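Local coordinates for protein dihydrodipicolinate synthase (PDB 3DZ1) that probably catalyses the condensation of pyruvate with aspartate semialdehyde in lysine biosynthesis, as a TIM-barrel enzyme of the DapA family, at residues Val260-Lys271 with Ala285-Asp296. Residues are numbered along the deposited sequence; the frame is centred on the assembly and turned at random.
Sequences VGLSVRKYVLKK and ASLTDTAREEVD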
ATOM      1  N   VAL A 260     -15.380  11.367   7.658  1.00 28.92           N
ATOM      2  CA  VAL A 260     -16.162  12.320   8.436  1.00 27.26           C
ATOM      3  C   VAL A 260     -16.392  13.606   7.644  1.00 24.62           C
ATOM      4  O   VAL A 260     -17.402  14.287   7.824  1.00 21.32           O
ATOM      5  CB  VAL A 260     -15.437  12.680   9.755  1.00 29.16           C
ATOM      6  CG1 VAL A 260     -16.286  13.642  10.572  1.00 30.21           C
ATOM      7  CG2 VAL A 260     -15.141  11.420  10.547  1.00 29.24           C
ATOM      8  N   GLY A 261     -15.448  13.921   6.762  1.00 22.53           N
ATOM      9  CA  GLY A 261     -15.525  15.123   5.953  1.00 20.91           C
ATOM     10  C   GLY A 261     -16.832  15.348   5.217  1.00 20.03           C
ATOM     11  O   GLY A 261     -17.387  16.446   5.259  1.00 18.49           O
ATOM     12  N   LEU A 262     -17.323  14.319   4.534  1.00 17.83           N
ATOM     13  CA  LEU A 262     -18.574  14.435   3.792  1.00 16.97           C
ATOM     14  C   LEU A 262     -19.735  14.674   4.747  1.00 13.94           C
ATOM     15  O   LEU A 262     -20.651  15.438   4.447  1.00 11.17           O
ATOM     16  CB  LEU A 262     -18.832  13.163   2.982  1.00 19.17           C
ATOM     17  CG  LEU A 262     -20.101  13.169   2.125  1.00 21.03           C
ATOM     18  CD1 LEU A 262     -20.045  14.315   1.119  1.00 20.66           C
ATOM     19  CD2 LEU A 262     -20.226  11.837   1.406  1.00 22.05           C
ATOM     20  N   SER A 263     -19.692  14.010   5.899  1.00 12.81           N
ATOM     21  CA  SER A 263     -20.739  14.162   6.900  1.00 12.59           C
ATOM     22  C   SER A 263     -20.758  15.588   7.422  1.00 11.81           C
ATOM     23  O   SER A 263     -21.825  16.145   7.685  1.00 12.08           O
ATOM     24  CB  SER A 263     -20.517  13.197   8.065  1.00 13.84           C
ATOM     25  OG  SER A 263     -20.638  11.857   7.621  1.00 17.52           O
ATOM     26  N   VAL A 264     -19.576  16.178   7.576  1.00 10.44           N
ATOM     27  CA  VAL A 264     -19.488  17.547   8.066  1.00 11.37           C
ATOM     28  C   VAL A 264     -20.046  18.508   7.023  1.00 10.27           C
ATOM     29  O   VAL A 264     -20.844  19.389   7.347  1.00  9.13           O
ATOM     30  CB  VAL A 264     -18.029  17.939   8.400  1.00 10.43           C
ATOM     31  CG1 VAL A 264     -17.954  19.421   8.767  1.00 10.66           C
ATOM     32  CG2 VAL A 264     -17.519  17.092   9.560  1.00 12.56           C
ATOM     33  N   ARG A 265     -19.626  18.326   5.773  1.00 10.45           N
ATOM     34  CA  ARG A 265     -20.083  19.169   4.664  1.00 10.98           C
ATOM     35  C   ARG A 265     -21.595  19.165   4.520  1.00 10.28           C
ATOM     36  O   ARG A 265     -22.230  20.215   4.484  1.00 10.26           O
ATOM     37  CB  ARG A 265     -19.512  18.684   3.330  1.00 12.64           C
ATOM     38  CG  ARG A 265     -18.028  18.876   3.134  1.00 20.04           C
ATOM     39  CD  ARG A 265     -17.611  18.290   1.789  1.00 18.74           C
ATOM     40  NE  ARG A 265     -16.177  18.403   1.552  1.00 23.47           N
ATOM     41  CZ  ARG A 265     -15.244  17.819   2.297  1.00 24.64           C
ATOM     42  NH1 ARG A 265     -15.587  17.076   3.334  1.00 27.55           N
ATOM     43  NH2 ARG A 265     -13.962  17.977   2.000  1.00 28.38           N
ATOM     44  N   LYS A 266     -22.165  17.972   4.397  1.00 11.07           N
ATOM     45  CA  LYS A 266     -23.604  17.851   4.223  1.00  9.81           C
ATOM     46  C   LYS A 266     -24.397  18.357   5.420  1.00 10.19           C
ATOM     47  O   LYS A 266     -25.479  18.922   5.256  1.00  8.55           O
ATOM     48  CB  LYS A 266     -23.969  16.403   3.889  1.00 10.92           C
ATOM     49  CG  LYS A 266     -23.617  16.034   2.443  1.00 13.80           C
ATOM     50  CD  LYS A 266     -24.255  14.721   2.018  1.00 13.97           C
ATOM     51  CE  LYS A 266     -24.252  14.584   0.505  1.00 14.76           C
ATOM     52  NZ  LYS A 266     -24.993  13.373   0.056  1.00 12.82           N
ATOM     53  N   TYR A 267     -23.858  18.164   6.619  1.00 10.06           N
ATOM     54  CA  TYR A 267     -24.520  18.640   7.827  1.00 10.22           C
ATOM     55  C   TYR A 267     -24.621  20.168   7.780  1.00 11.34           C
ATOM     56  O   TYR A 267     -25.681  20.740   8.024  1.00 10.48           O
ATOM     57  CB  TYR A 267     -23.725  18.212   9.065  1.00 13.09           C
ATOM     58  CG  TYR A 267     -24.190  18.861  10.352  1.00 15.85           C
ATOM     59  CD1 TYR A 267     -25.430  18.550  10.907  1.00 18.58           C
ATOM     60  CD2 TYR A 267     -23.395  19.803  11.006  1.00 15.77           C
ATOM     61  CE1 TYR A 267     -25.870  19.163  12.084  1.00 18.71           C
ATOM     62  CE2 TYR A 267     -23.823  20.423  12.180  1.00 16.27           C
ATOM     63  CZ  TYR A 267     -25.061  20.099  12.712  1.00 17.27           C
ATOM     64  OH  TYR A 267     -25.491  20.715  13.863  1.00 15.62           O
ATOM     65  N   VAL A 268     -23.516  20.829   7.455  1.00  8.34           N
ATOM     66  CA  VAL A 268     -23.500  22.288   7.395  1.00  8.77           C
ATOM     67  C   VAL A 268     -24.320  22.852   6.231  1.00  9.15           C
ATOM     68  O   VAL A 268     -25.058  23.825   6.399  1.00  7.73           O
ATOM     69  CB  VAL A 268     -22.052  22.824   7.297  1.00  8.71           C
ATOM     70  CG1 VAL A 268     -22.066  24.340   7.166  1.00  7.86           C
ATOM     71  CG2 VAL A 268     -21.262  22.418   8.540  1.00  9.67           C
ATOM     72  N   LEU A 269     -24.198  22.244   5.057  1.00  9.56           N
ATOM     73  CA  LEU A 269     -24.942  22.720   3.895  1.00 11.31           C
ATOM     74  C   LEU A 269     -26.446  22.624   4.142  1.00 11.46           C
ATOM     75  O   LEU A 269     -27.223  23.410   3.600  1.00 11.83           O
ATOM     76  CB  LEU A 269     -24.556  21.920   2.647  1.00 11.33           C
ATOM     77  CG  LEU A 269     -23.127  22.160   2.148  1.00 12.92           C
ATOM     78  CD1 LEU A 269     -22.791  21.179   1.033  1.00 12.04           C
ATOM     79  CD2 LEU A 269     -22.997  23.596   1.658  1.00 10.35           C
ATOM     80  N   LYS A 270     -26.854  21.659   4.961  1.00 11.45           N
ATOM     81  CA  LYS A 270     -28.268  21.497   5.284  1.00 11.34           C
ATOM     82  C   LYS A 270     -28.650  22.615   6.250  1.00 11.29           C
ATOM     83  O   LYS A 270     -29.687  23.259   6.104  1.00 10.63           O
ATOM     84  CB  LYS A 270     -28.514  20.137   5.948  1.00 13.51           C
ATOM     85  CG  LYS A 270     -29.959  19.907   6.376  1.00 13.20           C
ATOM     86  CD  LYS A 270     -30.096  18.621   7.177  1.00 18.18           C
ATOM     87  CE  LYS A 270     -31.491  18.482   7.768  1.00 19.39           C
ATOM     88  NZ  LYS A 270     -31.553  17.360   8.755  1.00 23.40           N
ATOM     89  N   LYS A 271     -27.790  22.838   7.238  1.00 11.29           N
ATOM     90  CA  LYS A 271     -28.005  23.876   8.235  1.00 12.76           C
ATOM     91  C   LYS A 271     -28.058  25.247   7.558  1.00 13.27           C
ATOM     92  O   LYS A 271     -28.724  26.165   8.046  1.00 11.60           O
ATOM     93  CB  LYS A 271     -26.876  23.829   9.268  1.00 14.42           C
ATOM     94  CG  LYS A 271     -26.983  24.853  10.376  1.00 20.97           C
ATOM     95  CD  LYS A 271     -25.831  24.708  11.373  1.00 23.75           C
ATOM     96  CE  LYS A 271     -25.947  23.430  12.193  1.00 23.57           C
ATOM     97  NZ  LYS A 271     -27.154  23.457  13.067  1.00 25.28           N
ATOM     98  N   ALA A 285     -21.467   7.115   7.134  1.00 30.71           N
ATOM     99  CA  ALA A 285     -22.074   7.338   8.442  1.00 32.12           C
ATOM    100  C   ALA A 285     -22.198   8.819   8.758  1.00 32.25           C
ATOM    101  O   ALA A 285     -21.318   9.608   8.421  1.00 33.33           O
ATOM    102  CB  ALA A 285     -21.255   6.638   9.526  1.00 31.91           C
ATOM    103  N   SER A 286     -23.297   9.184   9.412  1.00 31.69           N
ATOM    104  CA  SER A 286     -23.550  10.570   9.789  1.00 31.56           C
ATOM    105  C   SER A 286     -22.779  10.948  11.055  1.00 29.25           C
ATOM    106  O   SER A 286     -22.206  10.091  11.728  1.00 28.57           O
ATOM    107  CB  SER A 286     -25.048  10.786  10.012  1.00 33.56           C
ATOM    108  OG  SER A 286     -25.316  12.132  10.360  1.00 39.44           O
ATOM    109  N   LEU A 287     -22.764  12.237  11.372  1.00 26.45           N
ATOM    110  CA  LEU A 287     -22.060  12.717  12.555  1.00 23.75           C
ATOM    111  C   LEU A 287     -22.760  12.303  13.843  1.00 20.86           C
ATOM    112  O   LEU A 287     -23.991  12.271  13.908  1.00 19.79           O
ATOM    113  CB  LEU A 287     -21.955  14.244  12.529  1.00 23.40           C
ATOM    114  CG  LEU A 287     -21.179  14.911  11.394  1.00 25.07           C
ATOM    115  CD1 LEU A 287     -21.340  16.420  11.502  1.00 26.22           C
ATOM    116  CD2 LEU A 287     -19.712  14.514  11.461  1.00 24.91           C
ATOM    117  N   THR A 288     -21.970  11.987  14.865  1.00 17.92           N
ATOM    118  CA  THR A 288     -22.515  11.625  16.165  1.00 16.56           C
ATOM    119  C   THR A 288     -23.052  12.923  16.761  1.00 15.39           C
ATOM    120  O   THR A 288     -22.744  14.010  16.266  1.00 13.44           O
ATOM    121  CB  THR A 288     -21.426  11.093  17.112  1.00 16.31           C
ATOM    122  OG1 THR A 288     -20.406  12.089  17.265  1.00 16.04           O
ATOM    123  CG2 THR A 288     -20.804   9.820  16.565  1.00 16.32           C
ATOM    124  N   ASP A 289     -23.852  12.815  17.816  1.00 14.58           N
ATOM    125  CA  ASP A 289     -24.402  13.998  18.476  1.00 14.26           C
ATOM    126  C   ASP A 289     -23.266  14.924  18.920  1.00 13.08           C
ATOM    127  O   ASP A 289     -23.345  16.143  18.774  1.00 12.53           O
ATOM    128  CB  ASP A 289     -25.227  13.583  19.702  1.00 17.73           C
ATOM    129  CG  ASP A 289     -25.990  14.744  20.316  1.00 22.63           C
ATOM    130  OD1 ASP A 289     -27.060  15.104  19.783  1.00 25.76           O
ATOM    131  OD2 ASP A 289     -25.518  15.303  21.331  1.00 25.28           O
ATOM    132  N   THR A 290     -22.203  14.335  19.457  1.00 12.26           N
ATOM    133  CA  THR A 290     -21.059  15.113  19.925  1.00 10.99           C
ATOM    134  C   THR A 290     -20.329  15.823  18.788  1.00 11.32           C
ATOM    135  O   THR A 290     -19.996  16.999  18.906  1.00  9.79           O
ATOM    136  CB  THR A 290     -20.077  14.214  20.692  1.00 11.42           C
ATOM    137  OG1 THR A 290     -20.725  13.723  21.873  1.00 14.26           O
ATOM    138  CG2 THR A 290     -18.836  14.986  21.096  1.00 10.54           C
ATOM    139  N   ALA A 291     -20.078  15.113  17.693  1.00 11.13           N
ATOM    140  CA  ALA A 291     -19.400  15.714  16.550  1.00 11.74           C
ATOM    141  C   ALA A 291     -20.226  16.893  16.030  1.00 10.96           C
ATOM    142  O   ALA A 291     -19.676  17.930  15.659  1.00  9.74           O
ATOM    143  CB  ALA A 291     -19.198  14.676  15.449  1.00 12.51           C
ATOM    144  N   ARG A 292     -21.548  16.736  16.014  1.00 10.39           N
ATOM    145  CA  ARG A 292     -22.423  17.807  15.555  1.00 10.18           C
ATOM    146  C   ARG A 292     -22.260  19.029  16.449  1.00  8.72           C
ATOM    147  O   ARG A 292     -22.199  20.154  15.961  1.00  7.54           O
ATOM    148  CB  ARG A 292     -23.895  17.363  15.551  1.00 12.31           C
ATOM    149  CG  ARG A 292     -24.220  16.262  14.549  1.00 18.30           C
ATOM    150  CD  ARG A 292     -25.718  16.188  14.270  1.00 20.84           C
ATOM    151  NE  ARG A 292     -26.511  15.879  15.462  1.00 22.77           N
ATOM    152  CZ  ARG A 292     -26.709  14.651  15.932  1.00 24.23           C
ATOM    153  NH1 ARG A 292     -26.172  13.608  15.315  1.00 23.21           N
ATOM    154  NH2 ARG A 292     -27.456  14.462  17.014  1.00 26.88           N
ATOM    155  N   GLU A 293     -22.183  18.807  17.759  1.00  9.30           N
ATOM    156  CA  GLU A 293     -22.013  19.905  18.710  1.00  8.76           C
ATOM    157  C   GLU A 293     -20.676  20.602  18.462  1.00  9.84           C
ATOM    158  O   GLU A 293     -20.592  21.831  18.476  1.00 10.06           O
ATOM    159  CB  GLU A 293     -22.055  19.376  20.151  1.00 10.19           C
ATOM    160  CG  GLU A 293     -22.094  20.454  21.238  1.00 11.19           C
ATOM    161  CD  GLU A 293     -20.805  21.250  21.355  1.00 13.60           C
ATOM    162  OE1 GLU A 293     -19.725  20.647  21.215  1.00 15.21           O
ATOM    163  OE2 GLU A 293     -20.865  22.474  21.608  1.00 13.01           O
ATOM    164  N   GLU A 294     -19.632  19.811  18.239  1.00  9.14           N
ATOM    165  CA  GLU A 294     -18.305  20.368  17.991  1.00  9.42           C
ATOM    166  C   GLU A 294     -18.318  21.228  16.732  1.00  9.01           C
ATOM    167  O   GLU A 294     -17.728  22.305  16.708  1.00  8.03           O
ATOM    168  CB  GLU A 294     -17.270  19.244  17.870  1.00  9.32           C
ATOM    169  CG  GLU A 294     -17.210  18.353  19.113  1.00 10.50           C
ATOM    170  CD  GLU A 294     -16.254  17.189  18.970  1.00 10.64           C
ATOM    171  OE1 GLU A 294     -16.213  16.584  17.881  1.00  9.84           O
ATOM    172  OE2 GLU A 294     -15.554  16.867  19.954  1.00 10.18           O
ATOM    173  N   VAL A 295     -18.988  20.748  15.687  1.00  8.07           N
ATOM    174  CA  VAL A 295     -19.086  21.510  14.446  1.00  8.84           C
ATOM    175  C   VAL A 295     -19.867  22.792  14.738  1.00  7.91           C
ATOM    176  O   VAL A 295     -19.496  23.871  14.278  1.00  7.54           O
ATOM    177  CB  VAL A 295     -19.819  20.714  13.340  1.00  7.49           C
ATOM    178  CG1 VAL A 295     -20.081  21.617  12.125  1.00  8.22           C
ATOM    179  CG2 VAL A 295     -18.978  19.508  12.931  1.00  9.09           C
ATOM    180  N   ASP A 296     -20.950  22.667  15.501  1.00  8.51           N
ATOM    181  CA  ASP A 296     -21.760  23.828  15.861  1.00  8.86           C
ATOM    182  C   ASP A 296     -20.913  24.851  16.607  1.00  9.39           C
ATOM    183  O   ASP A 296     -21.060  26.058  16.407  1.00 10.49           O
ATOM    184  CB  ASP A 296     -22.942  23.426  16.751  1.00  8.23           C
ATOM    185  CG  ASP A 296     -24.009  22.648  16.003  1.00 10.72           C
ATOM    186  OD1 ASP A 296     -23.992  22.662  14.755  1.00 11.11           O
ATOM    187  OD2 ASP A 296     -24.874  22.033  16.667  1.00 11.20           O
TER
HETATM  188  O   HOH W   1     -27.451  22.566  15.792  1.00 19.50           O
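Asp-296 OD1 accepts a hydrogen bond from the Tyr-267 hydroxyl, with OH 2.6 Å from OD1 on the syn side of the carboxylate and 16° out of its plane. The bond ties together two helices of the C-terminal helical region that follows the eight-stranded TIM barrel of this DapA-family protein; their axes cross at -61°. Lys-271 bends its chain at the last two torsions to reach the same carboxylate: its NZ makes a long salt bridge to Asp-296 OD1, and a water that accepts from NZ donates to OD2. With CG anti to the backbone N (chi1 170°), the Tyr-267 ring is carried across to the second helix. There Arg-292 crosses the ring at about a right angle, with CG over one face near the rim and Arg-292 CD 3.7 Å from Tyr-267 CE1, while Val-295 CG1 meets the ring edge. The guanidinium extends beyond to a salt bridge with Asp-289. Toward the N-terminal end of helix 260-271, Leu-287, from the loop before the second helix, packs onto it: its CD1 lies 3.9 Å from Tyr-267 CB, and its CD2 packs against Val-260 CG1, Ser-263 CB and Val-264 CG2. Helix 238-255 adds Tyr-254, which touches both Val-264 and Val-295, and a second subunit brings Pro-174 onto Val-260. At the start of the second helix, Thr-288 is the N-cap, its OG1 accepting from Ala-291 N at 3.1 Å.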